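Side-chain contacts in vinylacetyl-CoA Delta-isomerase (Nitrosopumilus maritimus SCM1, PDB 6VJR), which binds FAD and a [4Fe-4S] cluster and probably dehydrates 4-hydroxybutyryl-CoA and isomerises vinylacetyl-CoA to crotonyl-CoA: residues C295-G300 with E334-A339; E375-A380 with V438-E443; L379-A384 with M431-N436. All coordinates share one frame; numbering follows the deposited sequence. Where two conformers were deposited one is given.

Interaction 1 of 3, residues C295-G300 with E334-A339. With SF4 (iron/sulfur cluster), chain E.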
loop_
_atom_site.group_PDB
_atom_site.type_symbol
_atom_site.label_atom_id
_atom_site.label_comp_id
_atom_site.label_asym_id
_atom_site.label_seq_id
_atom_site.Cartn_x
_atom_site.Cartn_y
_atom_site.Cartn_z
ATOM N N CYS A 295 -1.615 -1.651 -23.060
ATOM C CA CYS A 295 -2.591 -2.669 -23.458
ATOM C C CYS A 295 -3.389 -3.157 -22.230
ATOM O O CYS A 295 -4.596 -3.374 -22.297
ATOM C CB CYS A 295 -1.942 -3.832 -24.205
ATOM S SG CYS A 295 -0.815 -4.817 -23.178
ATOM N N LYS A 296 -2.734 -3.249 -21.072
ATOM C CA LYS A 296 -3.355 -3.791 -19.884
ATOM C C LYS A 296 -4.412 -2.838 -19.314
ATOM O O LYS A 296 -5.271 -3.238 -18.528
ATOM C CB LYS A 296 -2.311 -4.003 -18.785
ATOM C CG LYS A 296 -1.206 -4.980 -19.152
ATOM C CD LYS A 296 -1.615 -6.380 -19.554
ATOM C CE LYS A 296 -0.382 -7.129 -20.033
ATOM N NZ LYS A 296 -0.701 -8.456 -20.508
ATOM N N THR A 297 -4.367 -1.579 -19.746
ATOM C CA THR A 297 -5.388 -0.634 -19.346
ATOM C C THR A 297 -6.714 -0.886 -20.063
ATOM O O THR A 297 -7.778 -0.541 -19.516
ATOM C CB THR A 297 -4.953 0.818 -19.444
ATOM O OG1 THR A 297 -4.823 1.269 -20.781
ATOM C CG2 THR A 297 -3.674 1.081 -18.682
ATOM N N GLY A 298 -6.657 -1.412 -21.295
ATOM C CA GLY A 298 -7.871 -1.854 -21.949
ATOM C C GLY A 298 -8.500 -3.080 -21.260
ATOM O O GLY A 298 -9.723 -3.179 -21.121
ATOM N N LEU A 299 -7.660 -4.013 -20.812
ATOM C CA LEU A 299 -8.135 -5.130 -20.017
ATOM C C LEU A 299 -8.718 -4.635 -18.683
ATOM O O LEU A 299 -9.759 -5.106 -18.240
ATOM C CB LEU A 299 -6.988 -6.102 -19.762
ATOM C CG LEU A 299 -6.754 -7.148 -20.838
ATOM C CD1 LEU A 299 -6.451 -6.503 -22.192
ATOM C CD2 LEU A 299 -5.684 -8.092 -20.415
ATOM N N GLY A 300 -8.064 -3.645 -18.076
ATOM C CA GLY A 300 -8.584 -3.008 -16.880
ATOM C C GLY A 300 -9.976 -2.437 -17.101
ATOM O O GLY A 300 -10.847 -2.593 -16.252
ATOM N N GLU A 334 -5.777 4.222 -14.768
ATOM C CA GLU A 334 -5.384 5.422 -15.493
ATOM C C GLU A 334 -3.972 5.871 -15.163
ATOM O O GLU A 334 -3.306 6.519 -15.960
ATOM C CB GLU A 334 -6.357 6.565 -15.296
ATOM C CG GLU A 334 -7.758 6.233 -15.789
ATOM C CD GLU A 334 -7.936 5.902 -17.260
ATOM O OE1 GLU A 334 -7.061 6.238 -18.103
ATOM O OE2 GLU A 334 -9.035 5.367 -17.550
ATOM N N THR A 335 -3.493 5.525 -13.970
ATOM C CA THR A 335 -2.124 5.832 -13.576
ATOM C C THR A 335 -1.156 5.122 -14.549
ATOM O O THR A 335 -0.148 5.669 -14.978
ATOM C CB THR A 335 -1.894 5.428 -12.104
ATOM O OG1 THR A 335 -2.669 6.272 -11.257
ATOM C CG2 THR A 335 -0.456 5.703 -11.685
ATOM N N ILE A 336 -1.428 3.848 -14.860
ATOM C CA ILE A 336 -0.626 3.098 -15.816
ATOM C C ILE A 336 -0.711 3.775 -17.176
ATOM O O ILE A 336 0.326 3.992 -17.857
ATOM C CB ILE A 336 -1.074 1.626 -15.883
ATOM C CG1 ILE A 336 -0.809 0.949 -14.560
ATOM C CG2 ILE A 336 -0.389 0.925 -17.050
ATOM C CD1 ILE A 336 -1.608 -0.323 -14.389
ATOM N N PHE A 337 -1.943 4.058 -17.593
ATOM C CA PHE A 337 -2.106 4.658 -18.905
ATOM C C PHE A 337 -1.286 5.945 -19.031
ATOM O O PHE A 337 -0.624 6.188 -20.065
ATOM C CB PHE A 337 -3.596 4.973 -19.115
ATOM C CG PHE A 337 -3.884 5.639 -20.439
ATOM C CD1 PHE A 337 -3.753 4.941 -21.622
ATOM C CD2 PHE A 337 -4.305 6.972 -20.490
ATOM C CE1 PHE A 337 -3.976 5.576 -22.850
ATOM C CE2 PHE A 337 -4.510 7.581 -21.712
ATOM C CZ PHE A 337 -4.362 6.874 -22.872
ATOM N N ALA A 338 -1.398 6.815 -18.027
ATOM C CA ALA A 338 -0.718 8.116 -18.028
ATOM C C ALA A 338 0.784 7.919 -18.191
ATOM O O ALA A 338 1.435 8.623 -18.952
ATOM C CB ALA A 338 -1.033 8.819 -16.775
ATOM N N ALA A 339 1.367 6.982 -17.434
ATOM C CA ALA A 339 2.806 6.744 -17.511
ATOM C C ALA A 339 3.220 6.351 -18.927
ATOM O O ALA A 339 4.232 6.820 -19.439
ATOM C CB ALA A 339 3.252 5.779 -16.424
HETATM FE FE1 SF4 E . 2.337 -7.609 -24.470
HETATM FE FE2 SF4 E . -0.217 -6.740 -23.945
HETATM FE FE3 SF4 E . 0.137 -8.886 -25.371
HETATM FE FE4 SF4 E . 0.601 -6.484 -26.471
HETATM S S1 SF4 E . -1.392 -7.316 -25.877
HETATM S S2 SF4 E . 1.986 -8.377 -26.615
HETATM S S3 SF4 E . 1.552 -5.405 -24.636
HETATM S S4 SF4 E . 0.826 -8.643 -23.215
#
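Thr297 sets its methyl group against helix 320-345 beside Ile336 and Phe337, a helix-on-helix contact in the helical C-terminal part of this acyl-CoA dehydrogenase-like fold. CG2 of Thr297 lies 3.7 Å from CG2 of Ile336, the two side chains running antiparallel past one another. The same methyl comes 3.6 Å from the backbone N of Phe337. The Phe337 side chain lies roughly perpendicular to that of Thr297, its CD1 3.9 Å from Thr297 OG1. Threonine suits the place because it has two unlike branches. With chi1 at 71°, OG1 is tucked between the backbone N and the carbonyl carbon and is hydrogen-bonded to Val294 O, three residues back along the same chain, while the methyl is left to meet the neighbouring helix. In the next shell, the Phe337 ring makes a cation-pi contact with Arg88 of helix 77-94, and Ile336 packs on Cys365 and Val369. The turn that carries Thr297 also reaches the iron-sulfur cluster. Lys296 bends at chi2, and its NZ, salt-bridged to Glu443 and hydrogen-bonded to Gly439 O, stands 3.1 Å from cluster S4; Cys295 SG binds cluster FE2 at 2.2 Å.

Interaction 2 of 3, residues E375-A380 with V438-E443; sequences EISRLA and VGYLTE. With FE (Fe (III) ion), chain I; FAD (flavin-adenine dinucleotide), chain F; SF4 (iron/sulfur cluster), chain E.
Ile376 and Ser377 meet Tyr440 and Leu441 where two helices of the C-terminal helical domain cross; the axes of the two short segments approach to 11.1 Å, with their N-to-C directions 127° apart. The contact between them is van der Waals packing. Tyr440 holds its CG anti to the backbone N (chi1 -173°), which carries the ring out toward helix 372-384. There the phenol oxygen OH rests on the branched flank of Ile376, 3.5 Å from CD1 and just as near CG2, with the two side chains nearly perpendicular. Beta-branched isoleucine suits this position, since both CG2 and the CG1-CD1 arm bear on the hydroxyl oxygen. Ser377, in one of its two modelled conformers, brings OG to the ring's edge, near its plane, 3.5 Å from Tyr440 CE2, and the same oxygen touches the Leu441 methyl CD2. A serine can lie so close to carbon groups because its hydroxyl is hydrogen-bonded to Pro373 O, one turn back in its own helix.

A salt bridge within helix 372-384 joins Arg378 to Glu375. Arg378 grips the carboxylate side-on, NE to OE1 at 2.9 Å with an angle of 168°, and NH2 to OE2 at 2.8 Å. The carboxylate thus meets the edge of the guanidinium, which should restrain the rotation of both groups; NH1 of Arg378 is bonded to Thr370 O of the third subunit.

Helix 437-446 widens into a pi-type turn here, with Glu443 N bonded to Val438 O, and the turn ends at the metal centre. Glu443 OE2 binds the iron(III) ion at 2.0 Å, alongside His289 and Tyr293. The same side chain also packs on an FAD that is hydrogen-bonded by Asp382 of the third subunit: Glu443 CG lies 3.4 Å from flavin C7.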
loop_
_atom_site.group_PDB
_atom_site.type_symbol
_atom_site.label_atom_id
_atom_site.label_comp_id
_atom_site.label_asym_id
_atom_site.label_seq_id
_atom_site.Cartn_x
_atom_site.Cartn_y
_atom_site.Cartn_z
ATOM N N GLU A 375 -4.206 -5.551 -7.734
ATOM C CA GLU A 375 -5.169 -4.878 -6.879
ATOM C C GLU A 375 -6.530 -4.730 -7.566
ATOM O O GLU A 375 -7.621 -4.859 -6.969
ATOM C CB GLU A 375 -4.603 -3.543 -6.453
ATOM C CG GLU A 375 -5.524 -2.789 -5.472
ATOM C CD GLU A 375 -5.898 -3.419 -4.136
ATOM O OE1 GLU A 375 -5.377 -4.500 -3.840
ATOM O OE2 GLU A 375 -6.769 -2.865 -3.408
ATOM N N ILE A 376 -6.513 -4.396 -8.873
ATOM C CA ILE A 376 -7.762 -4.288 -9.608
ATOM C C ILE A 376 -8.493 -5.630 -9.564
ATOM O O ILE A 376 -9.732 -5.700 -9.384
ATOM C CB ILE A 376 -7.445 -3.773 -11.031
ATOM C CG1 ILE A 376 -6.866 -2.332 -11.022
ATOM C CG2 ILE A 376 -8.682 -3.821 -11.908
ATOM C CD1 ILE A 376 -6.295 -1.870 -12.342
ATOM N N SER A 377 -7.744 -6.720 -9.708
ATOM C CA SER A 377 -8.330 -8.044 -9.651
ATOM C C SER A 377 -8.912 -8.350 -8.275
ATOM O O SER A 377 -10.002 -8.918 -8.180
ATOM C CB SER A 377 -7.299 -9.068 -10.027
ATOM O OG SER A 377 -6.958 -8.915 -11.387
ATOM N N ARG A 378 -8.186 -7.996 -7.221
ATOM C CA ARG A 378 -8.670 -8.215 -5.857
ATOM C C ARG A 378 -10.003 -7.506 -5.648
ATOM O O ARG A 378 -10.965 -8.075 -5.143
ATOM C CB ARG A 378 -7.636 -7.755 -4.840
ATOM C CG ARG A 378 -7.955 -8.154 -3.412
ATOM C CD ARG A 378 -6.868 -7.692 -2.464
ATOM N NE ARG A 378 -6.906 -6.271 -2.176
ATOM C CZ ARG A 378 -7.714 -5.688 -1.311
ATOM N NH1 ARG A 378 -8.411 -6.403 -0.421
ATOM N NH2 ARG A 378 -7.722 -4.378 -1.263
ATOM N N LEU A 379 -10.080 -6.243 -6.070
ATOM C CA LEU A 379 -11.283 -5.447 -5.892
ATOM C C LEU A 379 -12.451 -6.017 -6.694
ATOM O O LEU A 379 -13.593 -5.987 -6.240
ATOM C CB LEU A 379 -11.038 -3.980 -6.207
ATOM C CG LEU A 379 -10.039 -3.278 -5.292
ATOM C CD1 LEU A 379 -9.773 -1.885 -5.770
ATOM C CD2 LEU A 379 -10.507 -3.275 -3.829
ATOM N N ALA A 380 -12.179 -6.444 -7.927
ATOM C CA ALA A 380 -13.207 -7.119 -8.728
ATOM C C ALA A 380 -13.796 -8.340 -8.018
ATOM O O ALA A 380 -15.012 -8.568 -8.038
ATOM C CB ALA A 380 -12.684 -7.449 -10.125
ATOM N N VAL A 438 -3.355 -15.197 -16.850
ATOM C CA VAL A 438 -1.980 -15.405 -17.268
ATOM C C VAL A 438 -1.400 -14.122 -17.838
ATOM O O VAL A 438 -0.315 -13.709 -17.467
ATOM C CB VAL A 438 -1.871 -16.553 -18.273
ATOM C CG1 VAL A 438 -0.505 -16.610 -18.963
ATOM C CG2 VAL A 438 -2.223 -17.838 -17.583
ATOM N N GLY A 439 -2.153 -13.491 -18.722
ATOM C CA GLY A 439 -1.701 -12.241 -19.295
ATOM C C GLY A 439 -1.933 -11.040 -18.387
ATOM O O GLY A 439 -1.011 -10.240 -18.182
ATOM N N TYR A 440 -3.101 -10.957 -17.742
ATOM C CA TYR A 440 -3.404 -9.737 -17.020
ATOM C C TYR A 440 -2.517 -9.597 -15.772
ATOM O O TYR A 440 -2.137 -8.489 -15.400
ATOM C CB TYR A 440 -4.896 -9.683 -16.685
ATOM C CG TYR A 440 -5.330 -8.366 -16.077
ATOM C CD1 TYR A 440 -5.092 -7.170 -16.709
ATOM C CD2 TYR A 440 -5.867 -8.302 -14.810
ATOM C CE1 TYR A 440 -5.471 -5.962 -16.160
ATOM C CE2 TYR A 440 -6.243 -7.089 -14.248
ATOM C CZ TYR A 440 -5.993 -5.903 -14.885
ATOM O OH TYR A 440 -6.326 -4.703 -14.332
ATOM N N LEU A 441 -2.244 -10.712 -15.114
ATOM C CA LEU A 441 -1.461 -10.724 -13.892
ATOM C C LEU A 441 -0.022 -11.112 -14.179
ATOM O O LEU A 441 0.869 -10.265 -14.078
ATOM C CB LEU A 441 -2.096 -11.598 -12.805
ATOM C CG LEU A 441 -3.506 -11.214 -12.393
ATOM C CD1 LEU A 441 -4.002 -12.120 -11.252
ATOM C CD2 LEU A 441 -3.582 -9.764 -12.002
ATOM N N THR A 442 0.234 -12.375 -14.517
ATOM C CA THR A 442 1.610 -12.822 -14.537
ATOM C C THR A 442 2.448 -12.203 -15.667
ATOM O O THR A 442 3.643 -11.943 -15.467
ATOM C CB THR A 442 1.625 -14.354 -14.535
ATOM O OG1 THR A 442 0.716 -14.850 -13.543
ATOM C CG2 THR A 442 3.009 -14.851 -14.154
ATOM N N GLU A 443 1.860 -11.942 -16.845
ATOM C CA GLU A 443 2.626 -11.280 -17.879
ATOM C C GLU A 443 2.830 -9.803 -17.521
ATOM O O GLU A 443 3.872 -9.240 -17.816
ATOM C CB GLU A 443 1.973 -11.418 -19.243
ATOM C CG GLU A 443 3.018 -11.214 -20.329
ATOM C CD GLU A 443 3.104 -9.857 -20.924
ATOM O OE1 GLU A 443 2.094 -9.115 -20.757
ATOM O OE2 GLU A 443 4.118 -9.596 -21.612
HETATM FE FE FE I . 4.819 -8.258 -22.852
HETATM P PA FAD F . 13.587 -15.356 -13.942
HETATM O O1A FAD F . 14.665 -14.576 -14.575
HETATM O O2A FAD F . 13.864 -16.768 -13.616
HETATM O O5B FAD F . 13.054 -14.469 -12.731
HETATM C C5B FAD F . 12.617 -15.058 -11.482
HETATM C C4B FAD F . 13.043 -14.159 -10.359
HETATM O O4B FAD F . 14.481 -14.237 -10.199
HETATM C C3B FAD F . 12.710 -12.661 -10.500
HETATM O O3B FAD F . 12.365 -12.107 -9.227
HETATM C C2B FAD F . 14.020 -12.064 -10.997
HETATM O O2B FAD F . 14.219 -10.679 -10.756
HETATM C C1B FAD F . 15.036 -12.929 -10.247
HETATM N N9A FAD F . 16.322 -13.041 -10.926
HETATM C C8A FAD F . 16.643 -13.672 -12.109
HETATM N N7A FAD F . 17.909 -13.621 -12.435
HETATM C C5A FAD F . 18.472 -12.880 -11.412
HETATM C C6A FAD F . 19.798 -12.465 -11.171
HETATM N N6A FAD F . 20.818 -12.807 -11.960
HETATM N N1A FAD F . 20.021 -11.680 -10.092
HETATM C C2A FAD F . 18.984 -11.385 -9.288
HETATM N N3A FAD F . 17.706 -11.744 -9.385
HETATM C C4A FAD F . 17.502 -12.495 -10.486
HETATM N N1 FAD F . 9.754 -13.079 -23.793
HETATM C C2 FAD F . 10.013 -13.007 -25.141
HETATM O O2 FAD F . 11.165 -12.950 -25.600
HETATM N N3 FAD F . 8.947 -12.926 -26.017
HETATM C C4 FAD F . 7.622 -12.948 -25.689
HETATM O O4 FAD F . 6.747 -12.981 -26.537
HETATM C C4X FAD F . 7.370 -13.126 -24.267
HETATM N N5 FAD F . 6.101 -13.191 -23.852
HETATM C C5X FAD F . 5.880 -13.580 -22.548
HETATM C C6 FAD F . 4.584 -13.892 -22.111
HETATM C C7 FAD F . 4.334 -14.332 -20.821
HETATM C C7M FAD F . 2.940 -14.759 -20.427
HETATM C C8 FAD F . 5.379 -14.327 -19.876
HETATM C C8M FAD F . 5.114 -14.690 -18.444
HETATM C C9 FAD F . 6.645 -13.942 -20.252
HETATM C C9A FAD F . 6.916 -13.597 -21.600
HETATM N N10 FAD F . 8.210 -13.324 -22.042
HETATM C C10 FAD F . 8.504 -13.170 -23.397
HETATM C "C1'" FAD F . 9.299 -13.623 -21.092
HETATM C "C2'" FAD F . 9.636 -12.591 -20.043
HETATM O "O2'" FAD F . 10.433 -11.584 -20.668
HETATM C "C3'" FAD F . 10.407 -13.251 -18.891
HETATM O "O3'" FAD F . 9.470 -14.061 -18.206
HETATM C "C4'" FAD F . 11.154 -12.281 -17.961
HETATM O "O4'" FAD F . 12.277 -11.698 -18.635
HETATM C "C5'" FAD F . 11.644 -12.949 -16.690
HETATM O "O5'" FAD F . 12.495 -14.035 -17.020
HETATM P P FAD F . 12.225 -15.466 -16.470
HETATM O O1P FAD F . 10.873 -15.933 -16.780
HETATM O O2P FAD F . 13.368 -16.294 -16.885
HETATM O O3P FAD F . 12.260 -15.361 -14.871
HETATM FE FE1 SF4 E . 2.337 -7.609 -24.470
HETATM FE FE2 SF4 E . -0.217 -6.740 -23.945
HETATM FE FE3 SF4 E . 0.137 -8.886 -25.371
HETATM FE FE4 SF4 E . 0.601 -6.484 -26.471
HETATM S S1 SF4 E . -1.392 -7.316 -25.877
HETATM S S2 SF4 E . 1.986 -8.377 -26.615
HETATM S S3 SF4 E . 1.552 -5.405 -24.636
HETATM S S4 SF4 E . 0.826 -8.643 -23.215
#

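Interaction 3 of 3, residues L379-A384 with M431-N436. With FAD (flavin-adenine dinucleotide), chain V.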
loop_
_atom_site.group_PDB
_atom_site.type_symbol
_atom_site.label_atom_id
_atom_site.label_comp_id
_atom_site.label_asym_id
_atom_site.label_seq_id
_atom_site.Cartn_x
_atom_site.Cartn_y
_atom_site.Cartn_z
ATOM N N LEU A 379 -10.080 -6.243 -6.070
ATOM C CA LEU A 379 -11.283 -5.447 -5.892
ATOM C C LEU A 379 -12.451 -6.017 -6.694
ATOM O O LEU A 379 -13.593 -5.987 -6.240
ATOM C CB LEU A 379 -11.038 -3.980 -6.207
ATOM C CG LEU A 379 -10.039 -3.278 -5.292
ATOM C CD1 LEU A 379 -9.773 -1.885 -5.770
ATOM C CD2 LEU A 379 -10.507 -3.275 -3.829
ATOM N N ALA A 380 -12.179 -6.444 -7.927
ATOM C CA ALA A 380 -13.207 -7.119 -8.728
ATOM C C ALA A 380 -13.796 -8.340 -8.018
ATOM O O ALA A 380 -15.012 -8.568 -8.038
ATOM C CB ALA A 380 -12.684 -7.449 -10.125
ATOM N N GLN A 381 -12.938 -9.121 -7.376
ATOM C CA GLN A 381 -13.417 -10.306 -6.680
ATOM C C GLN A 381 -14.244 -9.910 -5.463
ATOM O O GLN A 381 -15.231 -10.564 -5.163
ATOM C CB GLN A 381 -12.263 -11.206 -6.264
ATOM C CG GLN A 381 -11.540 -11.812 -7.450
ATOM C CD GLN A 381 -10.669 -12.979 -7.047
ATOM O OE1 GLN A 381 -10.521 -13.302 -5.854
ATOM N NE2 GLN A 381 -10.138 -13.664 -8.050
ATOM N N ASP A 382 -13.842 -8.854 -4.759
ATOM C CA ASP A 382 -14.657 -8.338 -3.637
ATOM C C ASP A 382 -16.073 -8.001 -4.125
ATOM O O ASP A 382 -17.113 -8.438 -3.593
ATOM C CB ASP A 382 -13.988 -7.111 -3.050
ATOM C CG ASP A 382 -14.687 -6.411 -1.885
ATOM O OD1 ASP A 382 -15.823 -6.842 -1.475
ATOM O OD2 ASP A 382 -14.104 -5.424 -1.374
ATOM N N ILE A 383 -16.140 -7.208 -5.208
ATOM C CA ILE A 383 -17.436 -6.759 -5.713
ATOM C C ILE A 383 -18.282 -7.940 -6.194
ATOM O O ILE A 383 -19.499 -7.921 -6.077
ATOM C CB ILE A 383 -17.223 -5.697 -6.806
ATOM C CG1 ILE A 383 -16.553 -4.445 -6.217
ATOM C CG2 ILE A 383 -18.540 -5.380 -7.490
ATOM C CD1 ILE A 383 -16.013 -3.469 -7.200
ATOM N N ALA A 384 -17.656 -8.963 -6.780
ATOM C CA ALA A 384 -18.403 -10.074 -7.382
ATOM C C ALA A 384 -19.116 -10.948 -6.346
ATOM O O ALA A 384 -20.231 -11.433 -6.594
ATOM C CB ALA A 384 -17.470 -10.903 -8.204
ATOM N N MET A 431 -10.439 -13.564 -15.913
ATOM C CA MET A 431 -9.439 -12.502 -15.898
ATOM C C MET A 431 -8.626 -12.448 -14.600
ATOM O O MET A 431 -7.562 -11.817 -14.599
ATOM C CB MET A 431 -10.098 -11.155 -16.159
ATOM C CG MET A 431 -10.687 -11.089 -17.552
ATOM S SD MET A 431 -11.342 -9.477 -17.991
ATOM C CE MET A 431 -9.775 -8.637 -18.301
ATOM N N THR A 432 -9.103 -13.057 -13.507
ATOM C CA THR A 432 -8.414 -12.962 -12.207
ATOM C C THR A 432 -7.775 -14.271 -11.749
ATOM O O THR A 432 -6.816 -14.227 -10.988
ATOM C CB THR A 432 -9.406 -12.401 -11.188
ATOM O OG1 THR A 432 -10.471 -13.307 -10.938
ATOM C CG2 THR A 432 -9.926 -11.033 -11.599
ATOM N N LEU A 433 -8.295 -15.417 -12.200
ATOM C CA LEU A 433 -7.762 -16.734 -11.891
ATOM C C LEU A 433 -7.450 -17.576 -13.132
ATOM O O LEU A 433 -6.556 -18.422 -13.096
ATOM C CB LEU A 433 -8.708 -17.507 -10.978
ATOM C CG LEU A 433 -8.931 -16.907 -9.596
ATOM C CD1 LEU A 433 -10.018 -17.642 -8.836
ATOM C CD2 LEU A 433 -7.647 -16.914 -8.870
ATOM N N GLY A 434 -8.207 -17.403 -14.201
ATOM C CA GLY A 434 -8.204 -18.307 -15.327
ATOM C C GLY A 434 -7.284 -17.888 -16.452
ATOM O O GLY A 434 -6.219 -17.290 -16.233
ATOM N N ARG A 435 -7.739 -18.199 -17.684
ATOM C CA ARG A 435 -6.803 -18.208 -18.791
ATOM C C ARG A 435 -6.274 -16.802 -19.063
ATOM O O ARG A 435 -5.116 -16.639 -19.472
ATOM C CB ARG A 435 -7.490 -18.699 -20.073
ATOM C CG ARG A 435 -7.610 -20.189 -20.269
ATOM C CD ARG A 435 -7.957 -20.537 -21.695
ATOM N NE ARG A 435 -6.708 -20.698 -22.452
ATOM C CZ ARG A 435 -6.607 -21.117 -23.687
ATOM N NH1 ARG A 435 -5.396 -21.295 -24.214
ATOM N NH2 ARG A 435 -7.706 -21.370 -24.365
ATOM N N ASN A 436 -7.153 -15.788 -18.930
ATOM C CA ASN A 436 -6.736 -14.436 -19.242
ATOM C C ASN A 436 -5.990 -13.768 -18.085
ATOM O O ASN A 436 -5.413 -12.698 -18.261
ATOM C CB ASN A 436 -7.899 -13.668 -19.855
ATOM C CG ASN A 436 -8.189 -14.038 -21.300
ATOM O OD1 ASN A 436 -9.319 -13.894 -21.777
ATOM N ND2 ASN A 436 -7.211 -14.572 -22.007
HETATM P PA FAD V . -22.279 -10.688 -1.876
HETATM O O1A FAD V . -23.017 -10.487 -0.609
HETATM O O2A FAD V . -23.035 -10.709 -3.159
HETATM O O5B FAD V . -21.123 -9.604 -1.873
HETATM C C5B FAD V . -20.663 -9.025 -3.120
HETATM C C4B FAD V . -20.284 -7.582 -2.889
HETATM O O4B FAD V . -21.500 -6.841 -2.637
HETATM C C3B FAD V . -19.367 -7.314 -1.667
HETATM O O3B FAD V . -18.493 -6.214 -1.932
HETATM C C2B FAD V . -20.374 -6.952 -0.542
HETATM O O2B FAD V . -19.876 -6.145 0.509
HETATM C C1B FAD V . -21.433 -6.212 -1.352
HETATM N N9A FAD V . -22.757 -6.192 -0.751
HETATM C C8A FAD V . -23.636 -7.234 -0.620
HETATM N N7A FAD V . -24.766 -6.897 -0.038
HETATM C C5A FAD V . -24.629 -5.555 0.237
HETATM C C6A FAD V . -25.506 -4.621 0.826
HETATM N N6A FAD V . -26.729 -4.935 1.236
HETATM N N1A FAD V . -25.062 -3.348 0.984
HETATM C C2A FAD V . -23.829 -3.070 0.534
HETATM N N3A FAD V . -22.920 -3.862 -0.030
HETATM C C4A FAD V . -23.393 -5.100 -0.199
HETATM N N1 FAD V . -20.736 -19.661 3.865
HETATM C C2 FAD V . -21.244 -20.630 4.688
HETATM O O2 FAD V . -22.310 -20.510 5.291
HETATM N N3 FAD V . -20.552 -21.811 4.853
HETATM C C4 FAD V . -19.339 -22.154 4.320
HETATM O O4 FAD V . -18.854 -23.280 4.483
HETATM C C4X FAD V . -18.855 -21.183 3.395
HETATM N N5 FAD V . -17.703 -21.447 2.756
HETATM C C5X FAD V . -17.330 -20.604 1.730
HETATM C C6 FAD V . -16.258 -20.933 0.893
HETATM C C7 FAD V . -15.903 -20.131 -0.194
HETATM C C7M FAD V . -14.810 -20.559 -1.141
HETATM C C8 FAD V . -16.457 -18.855 -0.312
HETATM C C8M FAD V . -16.096 -17.945 -1.451
HETATM C C9 FAD V . -17.521 -18.514 0.500
HETATM C C9A FAD V . -17.966 -19.368 1.535
HETATM N N10 FAD V . -19.060 -19.053 2.345
HETATM C C10 FAD V . -19.609 -19.970 3.225
HETATM C "C1'" FAD V . -19.883 -17.896 1.960
HETATM C "C2'" FAD V . -19.388 -16.518 2.357
HETATM O "O2'" FAD V . -19.757 -16.309 3.715
HETATM C "C3'" FAD V . -20.028 -15.485 1.448
HETATM O "O3'" FAD V . -19.369 -15.621 0.200
HETATM C "C4'" FAD V . -19.970 -14.053 1.998
HETATM O "O4'" FAD V . -20.826 -13.844 3.115
HETATM C "C5'" FAD V . -20.271 -13.025 0.932
HETATM O "O5'" FAD V . -21.629 -13.269 0.463
HETATM P P FAD V . -21.876 -13.416 -1.108
HETATM O O1P FAD V . -21.003 -14.438 -1.662
HETATM O O2P FAD V . -23.339 -13.557 -1.275
HETATM O O3P FAD V . -21.427 -12.057 -1.765
#
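Two groups grip OG1 of Thr432: it accepts an N-H from Gln381 and donates its own hydrogen to Ile428 O, four residues earlier. In one of the two modelled conformers of Gln381, the bond from Gln381 NE2 to Thr432 OG1 is 2.9 Å long and fairly straight, 164° at the hydrogen, and the hydroxyl lies almost in the amide plane. Glutamine reaches the hydroxyl because its CD stands anti to CA (chi2 -164°), which stretches the amide away from its helix, and its other amide atom, OE1, is held by Tyr374 OH and Thr442 OG1 of the third subunit. The amide therefore bridges the chain's own helix end and the subunit interface. With a valine in place of Thr432, the NE2 N-H would probably be left without this acceptor, and the amide would probably be held mainly through OE1. The contact joins helix 372-384 to the C-terminal end of helix 418-432 in the acyl-CoA dehydrogenase-like helical domain, just where Leu433 leaves helical geometry. Leu433 brings its branch carbon CG beside the NH2 end of the amide, 3.8 Å from Gln381 NE2. One residue on from Gln381, Asp382 serves the cofactor instead. Its OD2 is salt-bridged to Lys325, while OD1 accepts a 2.8 Å hydrogen bond from the ribose hydroxyl O3B of a second FAD, whose other hydrogen-bond partners include Lys151 and Arg154 of the third subunit.

Overall arrangement
Along the chain, interaction 1 closes before interactions 2 and 3 open; these two start from one helix, 372-384, and share Leu379 and Ala380. Interaction 2 pairs that helix with 437-446 and interaction 3 with the end of 418-432 and the loop after it; their centres are about 7 Å apart, while interaction 1 lies about 12 Å from interaction 2 and 17 Å from interaction 3. Besides the Lys296-Glu443 salt bridge between interactions 1 and 2, packing joins them: Leu299 meets Tyr440 and Met431, and Ser377 meets Thr432. All six segments belong to the C-terminal helical region. It places the cluster and iron beside one FAD and reaches a second; both cofactors are shared with the third subunit.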